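Local coordinates for aminotransferase (Neisseria meningitidis Z2491, PDB 3JTX), which probably transfers amino groups between amino acids and keto acids, using a pyridoxal phosphate cofactor held as a lysine Schiff base, at residues A[337-342]-A[356-361]. Numbering follows the deposited sequence.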
ATOM      1  N   ASP A 337      19.939   4.014 -34.300  1.00 15.27           N
ATOM      2  CA  ASP A 337      20.377   4.883 -33.208  1.00 14.90           C
ATOM      3  C   ASP A 337      19.168   5.589 -32.575  1.00 14.95           C
ATOM      4  O   ASP A 337      18.786   6.688 -32.976  1.00 14.51           O
ATOM      5  CB  ASP A 337      21.425   5.886 -33.698  1.00 14.93           C
ATOM      6  CG  ASP A 337      22.088   6.654 -32.567  1.00 15.36           C
ATOM      7  OD1 ASP A 337      21.574   6.642 -31.427  1.00 15.84           O
ATOM      8  OD2 ASP A 337      23.125   7.285 -32.823  1.00 16.23           O
ATOM      9  N   ASP A 338      18.586   4.945 -31.573  1.00 14.29           N
ATOM     10  CA  ASP A 338      17.390   5.452 -30.916  1.00 14.83           C
ATOM     11  C   ASP A 338      17.651   6.725 -30.098  1.00 15.18           C
ATOM     12  O   ASP A 338      16.747   7.551 -29.933  1.00 14.22           O
ATOM     13  CB  ASP A 338      16.725   4.369 -30.061  1.00 15.03           C
ATOM     14  CG  ASP A 338      17.698   3.669 -29.126  1.00 16.11           C
ATOM     15  OD1 ASP A 338      18.619   2.974 -29.635  1.00 18.05           O
ATOM     16  OD2 ASP A 338      17.564   3.829 -27.888  1.00 17.08           O
ATOM     17  N   LEU A 339      18.881   6.889 -29.609  1.00 14.70           N
ATOM     18  CA  LEU A 339      19.266   8.091 -28.879  1.00 15.20           C
ATOM     19  C   LEU A 339      19.292   9.300 -29.825  1.00 14.82           C
ATOM     20  O   LEU A 339      18.711  10.342 -29.521  1.00 14.59           O
ATOM     21  CB  LEU A 339      20.651   7.904 -28.254  1.00 15.64           C
ATOM     22  CG  LEU A 339      21.116   8.979 -27.283  1.00 17.79           C
ATOM     23  CD1 LEU A 339      20.047   9.196 -26.175  1.00 17.66           C
ATOM     24  CD2 LEU A 339      22.473   8.563 -26.696  1.00 18.51           C
ATOM     25  N   ALA A 340      19.944   9.138 -30.974  1.00 14.45           N
ATOM     26  CA  ALA A 340      20.039  10.204 -31.972  1.00 14.39           C
ATOM     27  C   ALA A 340      18.652  10.531 -32.539  1.00 14.56           C
ATOM     28  O   ALA A 340      18.372  11.686 -32.816  1.00 14.40           O
ATOM     29  CB  ALA A 340      21.010   9.828 -33.090  1.00 14.43           C
ATOM     30  N   PHE A 341      17.794   9.516 -32.673  1.00 14.22           N
ATOM     31  CA  PHE A 341      16.398   9.700 -33.111  1.00 13.78           C
ATOM     32  C   PHE A 341      15.606  10.612 -32.150  1.00 13.46           C
ATOM     33  O   PHE A 341      15.002  11.599 -32.563  1.00 12.66           O
ATOM     34  CB  PHE A 341      15.723   8.333 -33.229  1.00 13.72           C
ATOM     35  CG  PHE A 341      14.468   8.335 -34.049  1.00 12.93           C
ATOM     36  CD1 PHE A 341      14.532   8.265 -35.433  1.00 13.60           C
ATOM     37  CD2 PHE A 341      13.228   8.358 -33.440  1.00 12.46           C
ATOM     38  CE1 PHE A 341      13.362   8.267 -36.201  1.00 14.04           C
ATOM     39  CE2 PHE A 341      12.056   8.342 -34.193  1.00 14.01           C
ATOM     40  CZ  PHE A 341      12.124   8.298 -35.573  1.00 12.53           C
ATOM     41  N   ALA A 342      15.631  10.282 -30.866  1.00 13.19           N
ATOM     42  CA  ALA A 342      14.932  11.073 -29.867  1.00 13.29           C
ATOM     43  C   ALA A 342      15.499  12.499 -29.798  1.00 13.30           C
ATOM     44  O   ALA A 342      14.744  13.468 -29.664  1.00 13.94           O
ATOM     45  CB  ALA A 342      14.992  10.393 -28.497  1.00 12.53           C
ATOM     46  N   GLY A 356      14.550   3.320 -26.651  1.00 14.63           N
ATOM     47  CA  GLY A 356      14.240   1.964 -26.181  1.00 14.06           C
ATOM     48  C   GLY A 356      15.276   1.405 -25.228  1.00 14.31           C
ATOM     49  O   GLY A 356      14.955   0.595 -24.352  1.00 13.64           O
ATOM     50  N   ARG A 357      16.524   1.827 -25.382  1.00 14.84           N
ATOM     51  CA  ARG A 357      17.601   1.364 -24.498  1.00 15.86           C
ATOM     52  C   ARG A 357      17.302   1.683 -23.028  1.00 16.18           C
ATOM     53  O   ARG A 357      17.769   0.981 -22.117  1.00 16.69           O
ATOM     54  CB  ARG A 357      18.959   1.941 -24.941  1.00 15.92           C
ATOM     55  CG  ARG A 357      19.139   3.426 -24.664  1.00 16.57           C
ATOM     56  CD  ARG A 357      20.396   3.963 -25.333  1.00 17.48           C
ATOM     57  NE  ARG A 357      20.309   3.843 -26.784  1.00 18.80           N
ATOM     58  CZ  ARG A 357      21.311   4.069 -27.627  1.00 21.79           C
ATOM     59  NH1 ARG A 357      22.506   4.439 -27.180  1.00 23.47           N
ATOM     60  NH2 ARG A 357      21.113   3.945 -28.933  1.00 22.52           N
ATOM     61  N   PHE A 358      16.484   2.704 -22.792  1.00 15.97           N
ATOM     62  CA  PHE A 358      16.130   3.081 -21.423  1.00 17.22           C
ATOM     63  C   PHE A 358      15.161   2.128 -20.733  1.00 17.34           C
ATOM     64  O   PHE A 358      14.965   2.231 -19.509  1.00 17.15           O
ATOM     65  CB  PHE A 358      15.572   4.515 -21.385  1.00 17.37           C
ATOM     66  CG  PHE A 358      16.583   5.601 -21.750  1.00 18.02           C
ATOM     67  CD1 PHE A 358      17.952   5.362 -21.764  1.00 22.62           C
ATOM     68  CD2 PHE A 358      16.143   6.879 -22.049  1.00 21.36           C
ATOM     69  CE1 PHE A 358      18.862   6.386 -22.086  1.00 23.38           C
ATOM     70  CE2 PHE A 358      17.047   7.907 -22.375  1.00 20.85           C
ATOM     71  CZ  PHE A 358      18.396   7.658 -22.394  1.00 21.79           C
ATOM     72  N   LEU A 359      14.536   1.227 -21.499  1.00 17.61           N
ATOM     73  CA  LEU A 359      13.577   0.250 -20.965  1.00 18.06           C
ATOM     74  C   LEU A 359      14.165  -1.160 -20.870  1.00 19.25           C
ATOM     75  O   LEU A 359      13.441  -2.126 -20.577  1.00 19.00           O
ATOM     76  CB  LEU A 359      12.318   0.200 -21.861  1.00 17.62           C
ATOM     77  CG  LEU A 359      11.542   1.512 -22.002  1.00 17.71           C
ATOM     78  CD1 LEU A 359      10.371   1.364 -22.984  1.00 16.59           C
ATOM     79  CD2 LEU A 359      11.044   1.924 -20.630  1.00 15.69           C
ATOM     80  N   ALA A 360      15.469  -1.281 -21.136  1.00 20.13           N
ATOM     81  CA  ALA A 360      16.102  -2.581 -21.252  1.00 21.06           C
ATOM     82  C   ALA A 360      17.460  -2.631 -20.560  1.00 22.84           C
ATOM     83  O   ALA A 360      18.105  -1.601 -20.331  1.00 21.62           O
ATOM     84  CB  ALA A 360      16.258  -2.938 -22.714  1.00 20.70           C
ATOM     85  N   ARG A 361      17.869  -3.850 -20.218  1.00 25.28           N
ATOM     86  CA  ARG A 361      19.231  -4.129 -19.811  1.00 27.02           C
ATOM     87  C   ARG A 361      20.015  -4.870 -20.901  1.00 28.55           C
ATOM     88  O   ARG A 361      19.475  -5.645 -21.674  1.00 29.10           O
ATOM     89  CB  ARG A 361      19.266  -4.946 -18.518  1.00 27.19           C
ATOM     90  CG  ARG A 361      20.581  -4.715 -17.805  1.00 27.89           C
ATOM     91  CD  ARG A 361      20.761  -5.503 -16.609  1.00 28.21           C
ATOM     92  NE  ARG A 361      20.004  -5.026 -15.454  1.00 26.43           N
ATOM     93  CZ  ARG A 361      20.093  -5.610 -14.265  1.00 25.45           C
ATOM     94  NH1 ARG A 361      20.904  -6.656 -14.115  1.00 25.75           N
ATOM     95  NH2 ARG A 361      19.383  -5.171 -13.238  1.00 24.82           N
TER
HETATM   96  O   HOH W   1      23.793   5.825 -29.422  1.00 29.11           O
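A side-on, two-pronged salt bridge joins the capped N-terminal end of helix 338-349 to the 3-10 turn at 356-359: Arg-357 presents NE and NH2 to the two carboxylate oxygens of Asp-338, one nitrogen to each. The bond from Arg-357 NH2 to Asp-338 OD1 measures 2.8 Å and is nearly straight (168°), with OD1 close to the guanidinium plane. From NE of Arg-357 to OD2 of Asp-338 the distance is 3.0 Å, and this donor arrives on the syn side of the oxygen but tilted out of the carboxylate plane. The grip is nevertheless not coplanar, since the two flat groups are twisted 52° apart and NH2 meets OD1 from above the carboxylate plane. Arg-357 reaches this position by a bend at chi3 (63°), which curves the chain round Asp-338 OD2 and turns NE toward it; its own backbone N adds a weak bond of 3.4 Å to OD2 of Asp-338. OD1 of Asp-338 also accepts from Gly-371 N, so the buried carboxylate ties the helix start to the residues just before strand 372-376 as well.

In the small domain of this fold type I aminotransferase, helix 338-349 leads through short strands into the 3-10 turn, and the contact bridges the two ends of that connection. Asp-337 is the N-cap, its OD1 accepting from Ala-340 N at 3.0 Å. Asp-337 OD1 also makes a long salt bridge to Arg-357 NH2 (3.7 Å), by charge alone, since the oxygen lies well out of the guanidinium plane, while a water donates to it and accepts from Arg-357 NH1. Leu-339 lays CB over one guanidinium face, 3.9 Å from CZ of Arg-357. Beyond it, Leu-339 CD1 approaches CZ of the Phe-358 ring at 4.4 Å, and both side chains rest on Ala-20 of helix 13-20.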